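Local atomic coordinates of putative regulatory protein SCO4313 (Streptomyces coelicolor, PDB entry 2OI8), a protein that probably binds DNA as a transcriptional regulator of the TetR family. Residues A[25-39]-A[53-67]. Sequence-based numbering, arbitrary orientation.
Sequences AWEQIATAGASALSL and LYRYFDGRDELITEL
In the TetR-type DNA-binding domain, where helices 14-32, 39-45 and 50-54, the last two forming the predicted helix-turn-helix, pack on the start of helix 60-84, Leu-39 at the start of helix 39-45 packs between Leu-53 and Tyr-54 of helix 50-54 and the first turns of helix 60-84. CG anti to the carbonyl carbon (chi1 -73°) sends the branch across to 53-63, where its two methyls find different partners. CD1 sits over one face of the Tyr-54 ring in a CH-pi contact, 3.7 Å from the centroid and 17° off the ring normal, and also lies against the backbone of Phe-57 and Gly-59. CD2 meets the buried side chains, Leu-53 CD1 at 3.6 Å and Leu-63 CD2 at 3.9 Å. That same Leu-63 methyl touches Ala-25 CB, which ties helix 14-32 into the core.

The helical pieces 25-32 and 60-67 cross at 93°, and between them Leu-67 divides its branches: CD1 meets Ile-29 CD1 tip to tip at 3.8 Å, while CD2 comes obliquely to the Trp-26 indole, 3.5 Å from NE1. Replacing Trp-26 by an alanine is likely to leave Leu-67 CD2 without its indole partner and to open a gap beside Leu-109 of helix 104-111. On the loop that follows, Leu-37 CD2 abuts Ile-64 CD1. Arg-60, its chain bent at chi3, passes along the loop 33-38, its CD 3.2 Å from Leu-37 O and its NE 3.8 Å from Ser-35 CA.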
loop_
_atom_site.group_PDB
_atom_site.type_symbol
_atom_site.label_atom_id
_atom_site.label_comp_id
_atom_site.label_asym_id
_atom_site.label_seq_id
_atom_site.Cartn_x
_atom_site.Cartn_y
_atom_site.Cartn_z
ATOM N N ALA A 25 -17.529 -7.101 -11.691
ATOM C CA ALA A 25 -16.495 -7.581 -10.774
ATOM C C ALA A 25 -15.875 -6.414 -9.998
ATOM O O ALA A 25 -15.649 -6.523 -8.802
ATOM C CB ALA A 25 -15.431 -8.373 -11.516
ATOM N N TRP A 26 -15.634 -5.286 -10.660
ATOM C CA TRP A 26 -15.176 -4.116 -9.934
ATOM C C TRP A 26 -16.203 -3.694 -8.875
ATOM O O TRP A 26 -15.815 -3.441 -7.729
ATOM C CB TRP A 26 -14.791 -2.972 -10.878
ATOM C CG TRP A 26 -13.553 -3.298 -11.681
ATOM C CD1 TRP A 26 -13.493 -3.670 -13.009
ATOM C CD2 TRP A 26 -12.189 -3.315 -11.204
ATOM N NE1 TRP A 26 -12.177 -3.902 -13.381
ATOM C CE2 TRP A 26 -11.364 -3.692 -12.298
ATOM C CE3 TRP A 26 -11.587 -3.035 -9.964
ATOM C CZ2 TRP A 26 -9.983 -3.803 -12.183
ATOM C CZ3 TRP A 26 -10.216 -3.150 -9.858
ATOM C CH2 TRP A 26 -9.430 -3.526 -10.960
ATOM N N GLU A 27 -17.495 -3.661 -9.233
ATOM C CA GLU A 27 -18.565 -3.280 -8.284
ATOM C C GLU A 27 -18.455 -4.108 -7.002
ATOM O O GLU A 27 -18.368 -3.545 -5.895
ATOM C CB GLU A 27 -19.974 -3.434 -8.886
ATOM C CG GLU A 27 -20.398 -2.332 -9.841
ATOM C CD GLU A 27 -21.723 -2.637 -10.603
ATOM O OE1 GLU A 27 -22.061 -3.823 -10.900
ATOM O OE2 GLU A 27 -22.430 -1.662 -10.915
ATOM N N GLN A 28 -18.437 -5.439 -7.163
ATOM C CA GLN A 28 -18.272 -6.374 -6.037
ATOM C C GLN A 28 -16.980 -6.149 -5.270
ATOM O O GLN A 28 -16.954 -6.313 -4.051
ATOM C CB GLN A 28 -18.317 -7.830 -6.499
ATOM C CG GLN A 28 -19.690 -8.364 -6.828
ATOM C CD GLN A 28 -19.697 -9.874 -6.953
ATOM O OE1 GLN A 28 -20.348 -10.439 -7.835
ATOM N NE2 GLN A 28 -18.960 -10.536 -6.069
ATOM N N ILE A 29 -15.905 -5.820 -5.982
ATOM C CA ILE A 29 -14.626 -5.515 -5.330
ATOM C C ILE A 29 -14.825 -4.236 -4.523
ATOM O O ILE A 29 -14.594 -4.215 -3.313
ATOM C CB ILE A 29 -13.456 -5.349 -6.345
ATOM C CG1 ILE A 29 -13.179 -6.685 -7.033
ATOM C CG2 ILE A 29 -12.182 -4.800 -5.654
ATOM C CD1 ILE A 29 -11.894 -6.643 -7.861
ATOM N N ALA A 30 -15.294 -3.189 -5.206
ATOM C CA ALA A 30 -15.569 -1.905 -4.574
ATOM C C ALA A 30 -16.366 -2.091 -3.290
ATOM O O ALA A 30 -15.904 -1.710 -2.211
ATOM C CB ALA A 30 -16.294 -0.971 -5.537
ATOM N N THR A 31 -17.531 -2.718 -3.397
ATOM C CA THR A 31 -18.438 -2.812 -2.260
ATOM C C THR A 31 -18.052 -3.885 -1.243
ATOM O O THR A 31 -18.093 -3.632 -0.056
ATOM C CB THR A 31 -19.948 -2.910 -2.687
ATOM O OG1 THR A 31 -20.071 -3.601 -3.935
ATOM C CG2 THR A 31 -20.566 -1.512 -2.841
ATOM N N ALA A 32 -17.633 -5.060 -1.698
ATOM C CA ALA A 32 -17.405 -6.184 -0.767
ATOM C C ALA A 32 -15.969 -6.716 -0.680
ATOM O O ALA A 32 -15.684 -7.616 0.123
ATOM C CB ALA A 32 -18.375 -7.327 -1.068
ATOM N N GLY A 33 -15.076 -6.163 -1.498
ATOM C CA GLY A 33 -13.663 -6.527 -1.468
ATOM C C GLY A 33 -13.343 -7.761 -2.284
ATOM O O GLY A 33 -14.111 -8.728 -2.314
ATOM N N ALA A 34 -12.199 -7.725 -2.954
ATOM C CA ALA A 34 -11.695 -8.903 -3.650
ATOM C C ALA A 34 -11.771 -10.077 -2.679
ATOM O O ALA A 34 -11.814 -9.867 -1.460
ATOM C CB ALA A 34 -10.266 -8.668 -4.101
ATOM N N SER A 35 -11.812 -11.309 -3.187
ATOM C CA SER A 35 -11.837 -12.510 -2.297
ATOM C C SER A 35 -13.263 -12.863 -1.887
ATOM O O SER A 35 -13.681 -14.015 -2.025
ATOM C CB SER A 35 -10.942 -12.340 -1.053
ATOM O OG SER A 35 -10.728 -13.568 -0.370
ATOM N N ALA A 36 -14.003 -11.867 -1.391
ATOM C CA ALA A 36 -15.455 -11.973 -1.289
ATOM C C ALA A 36 -16.039 -11.992 -2.691
ATOM O O ALA A 36 -17.207 -12.327 -2.879
ATOM C CB ALA A 36 -16.024 -10.814 -0.491
ATOM N N LEU A 37 -15.216 -11.635 -3.674
ATOM C CA LEU A 37 -15.631 -11.588 -5.084
ATOM C C LEU A 37 -16.055 -12.958 -5.635
ATOM O O LEU A 37 -15.290 -13.913 -5.577
ATOM C CB LEU A 37 -14.482 -11.003 -5.910
ATOM C CG LEU A 37 -14.449 -11.129 -7.432
ATOM C CD1 LEU A 37 -15.658 -10.451 -8.095
ATOM C CD2 LEU A 37 -13.152 -10.536 -7.931
ATOM N N SER A 38 -17.264 -13.048 -6.186
ATOM C CA SER A 38 -17.815 -14.348 -6.599
ATOM C C SER A 38 -18.572 -14.366 -7.932
ATOM O O SER A 38 -19.517 -13.609 -8.134
ATOM C CB SER A 38 -18.724 -14.906 -5.500
ATOM O OG SER A 38 -19.991 -14.277 -5.518
ATOM N N LEU A 39 -18.169 -15.276 -8.813
ATOM C CA LEU A 39 -18.813 -15.472 -10.104
ATOM C C LEU A 39 -20.307 -15.763 -10.012
ATOM O O LEU A 39 -21.057 -15.472 -10.947
ATOM C CB LEU A 39 -18.121 -16.578 -10.887
ATOM C CG LEU A 39 -16.751 -16.229 -11.457
ATOM C CD1 LEU A 39 -16.103 -17.463 -12.032
ATOM C CD2 LEU A 39 -16.895 -15.190 -12.538
ATOM N N LEU A 53 -21.480 -18.302 -16.823
ATOM C CA LEU A 53 -20.456 -17.372 -16.376
ATOM C C LEU A 53 -19.099 -18.065 -16.309
ATOM O O LEU A 53 -18.077 -17.439 -16.586
ATOM C CB LEU A 53 -20.833 -16.803 -15.010
ATOM C CG LEU A 53 -20.587 -15.325 -14.672
ATOM C CD1 LEU A 53 -19.266 -14.817 -15.206
ATOM C CD2 LEU A 53 -21.701 -14.430 -15.167
ATOM N N TYR A 54 -19.086 -19.356 -15.972
ATOM C CA TYR A 54 -17.833 -20.133 -15.989
ATOM C C TYR A 54 -17.339 -20.479 -17.398
ATOM O O TYR A 54 -16.155 -20.750 -17.590
ATOM C CB TYR A 54 -17.930 -21.388 -15.105
ATOM C CG TYR A 54 -17.868 -21.064 -13.631
ATOM C CD1 TYR A 54 -18.938 -20.418 -13.004
ATOM C CD2 TYR A 54 -16.732 -21.384 -12.859
ATOM C CE1 TYR A 54 -18.895 -20.102 -11.657
ATOM C CE2 TYR A 54 -16.677 -21.069 -11.496
ATOM C CZ TYR A 54 -17.773 -20.426 -10.909
ATOM O OH TYR A 54 -17.771 -20.079 -9.579
ATOM N N ARG A 55 -18.236 -20.455 -18.382
ATOM C CA ARG A 55 -17.821 -20.579 -19.777
ATOM C C ARG A 55 -17.152 -19.284 -20.303
ATOM O O ARG A 55 -16.641 -19.264 -21.420
ATOM C CB ARG A 55 -19.001 -21.060 -20.684
ATOM N N TYR A 56 -17.145 -18.230 -19.478
ATOM C CA TYR A 56 -16.328 -17.020 -19.696
ATOM C C TYR A 56 -15.070 -16.900 -18.821
ATOM O O TYR A 56 -14.067 -16.340 -19.251
ATOM C CB TYR A 56 -17.146 -15.750 -19.484
ATOM C CG TYR A 56 -18.114 -15.450 -20.600
ATOM C CD1 TYR A 56 -17.694 -14.810 -21.756
ATOM C CD2 TYR A 56 -19.451 -15.773 -20.469
ATOM C CE1 TYR A 56 -18.597 -14.528 -22.789
ATOM C CE2 TYR A 56 -20.348 -15.500 -21.458
ATOM C CZ TYR A 56 -19.924 -14.892 -22.627
ATOM O OH TYR A 56 -20.837 -14.635 -23.602
ATOM N N PHE A 57 -15.151 -17.362 -17.579
ATOM C CA PHE A 57 -13.995 -17.399 -16.680
ATOM C C PHE A 57 -14.073 -18.677 -15.885
ATOM O O PHE A 57 -14.976 -18.851 -15.063
ATOM C CB PHE A 57 -13.978 -16.195 -15.740
ATOM C CG PHE A 57 -13.686 -14.900 -16.441
ATOM C CD1 PHE A 57 -12.377 -14.602 -16.869
ATOM C CD2 PHE A 57 -14.720 -13.979 -16.705
ATOM C CE1 PHE A 57 -12.100 -13.387 -17.551
ATOM C CE2 PHE A 57 -14.452 -12.764 -17.368
ATOM C CZ PHE A 57 -13.128 -12.472 -17.793
ATOM N N ASP A 58 -13.146 -19.585 -16.142
ATOM C CA ASP A 58 -13.154 -20.837 -15.417
ATOM C C ASP A 58 -12.631 -20.610 -13.997
ATOM O O ASP A 58 -11.517 -21.012 -13.675
ATOM C CB ASP A 58 -12.344 -21.903 -16.153
ATOM C CG ASP A 58 -12.381 -23.242 -15.446
ATOM O OD1 ASP A 58 -13.252 -23.402 -14.552
ATOM O OD2 ASP A 58 -11.540 -24.127 -15.756
ATOM N N GLY A 59 -13.426 -19.935 -13.167
ATOM C CA GLY A 59 -13.092 -19.746 -11.759
ATOM C C GLY A 59 -12.647 -18.351 -11.411
ATOM O O GLY A 59 -12.146 -17.612 -12.263
ATOM N N ARG A 60 -12.804 -18.019 -10.133
ATOM C CA ARG A 60 -12.490 -16.717 -9.595
ATOM C C ARG A 60 -11.055 -16.247 -9.867
ATOM O O ARG A 60 -10.812 -15.047 -10.028
ATOM C CB ARG A 60 -12.795 -16.690 -8.085
ATOM C CG ARG A 60 -12.308 -15.415 -7.317
ATOM C CD ARG A 60 -12.556 -15.560 -5.814
ATOM N NE ARG A 60 -11.393 -15.237 -4.965
ATOM C CZ ARG A 60 -10.386 -16.081 -4.742
ATOM N NH1 ARG A 60 -10.371 -17.266 -5.326
ATOM N NH2 ARG A 60 -9.382 -15.752 -3.953
ATOM N N ASP A 61 -10.100 -17.171 -9.899
ATOM C CA ASP A 61 -8.699 -16.754 -10.055
ATOM C C ASP A 61 -8.430 -16.303 -11.472
ATOM O O ASP A 61 -7.707 -15.337 -11.675
ATOM C CB ASP A 61 -7.717 -17.855 -9.647
ATOM C CG ASP A 61 -7.659 -18.072 -8.130
ATOM O OD1 ASP A 61 -8.071 -17.171 -7.358
ATOM O OD2 ASP A 61 -7.207 -19.168 -7.722
ATOM N N GLU A 62 -9.029 -16.997 -12.434
ATOM C CA GLU A 62 -9.016 -16.576 -13.835
ATOM C C GLU A 62 -9.571 -15.165 -14.035
ATOM O O GLU A 62 -9.042 -14.388 -14.835
ATOM C CB GLU A 62 -9.825 -17.540 -14.692
ATOM C CG GLU A 62 -9.064 -18.757 -15.138
ATOM C CD GLU A 62 -9.648 -19.359 -16.402
ATOM O OE1 GLU A 62 -10.401 -18.656 -17.139
ATOM O OE2 GLU A 62 -9.339 -20.544 -16.660
ATOM N N LEU A 63 -10.642 -14.848 -13.313
ATOM C CA LEU A 63 -11.214 -13.537 -13.373
ATOM C C LEU A 63 -10.276 -12.547 -12.710
ATOM O O LEU A 63 -10.001 -11.499 -13.282
ATOM C CB LEU A 63 -12.582 -13.504 -12.710
ATOM C CG LEU A 63 -13.211 -12.105 -12.653
ATOM C CD1 LEU A 63 -13.397 -11.441 -14.044
ATOM C CD2 LEU A 63 -14.537 -12.183 -11.924
ATOM N N ILE A 64 -9.773 -12.881 -11.517
ATOM C CA ILE A 64 -8.869 -11.982 -10.808
ATOM C C ILE A 64 -7.684 -11.704 -11.722
ATOM O O ILE A 64 -7.346 -10.530 -11.986
ATOM C CB ILE A 64 -8.323 -12.592 -9.489
ATOM C CG1 ILE A 64 -9.419 -12.821 -8.427
ATOM C CG2 ILE A 64 -7.141 -11.760 -8.958
ATOM C CD1 ILE A 64 -10.051 -11.584 -7.924
ATOM N N THR A 65 -7.093 -12.794 -12.233
ATOM C CA THR A 65 -5.923 -12.714 -13.089
ATOM C C THR A 65 -6.126 -11.678 -14.175
ATOM O O THR A 65 -5.259 -10.837 -14.346
ATOM C CB THR A 65 -5.550 -14.071 -13.706
ATOM O OG1 THR A 65 -5.109 -14.955 -12.671
ATOM C CG2 THR A 65 -4.440 -13.923 -14.726
ATOM N N GLU A 66 -7.265 -11.734 -14.876
ATOM C CA GLU A 66 -7.588 -10.789 -15.964
ATOM C C GLU A 66 -7.745 -9.332 -15.499
ATOM O O GLU A 66 -7.352 -8.389 -16.214
ATOM C CB GLU A 66 -8.848 -11.217 -16.740
ATOM C CG GLU A 66 -8.610 -12.207 -17.896
ATOM C CD GLU A 66 -7.289 -11.957 -18.649
ATOM O OE1 GLU A 66 -7.164 -10.905 -19.320
ATOM O OE2 GLU A 66 -6.372 -12.809 -18.563
ATOM N N LEU A 67 -8.361 -9.153 -14.333
ATOM C CA LEU A 67 -8.464 -7.829 -13.733
ATOM C C LEU A 67 -7.057 -7.295 -13.407
ATOM O O LEU A 67 -6.737 -6.159 -13.740
ATOM C CB LEU A 67 -9.356 -7.859 -12.490
ATOM C CG LEU A 67 -10.830 -8.274 -12.643
ATOM C CD1 LEU A 67 -11.466 -8.264 -11.272
ATOM C CD2 LEU A 67 -11.630 -7.382 -13.614
#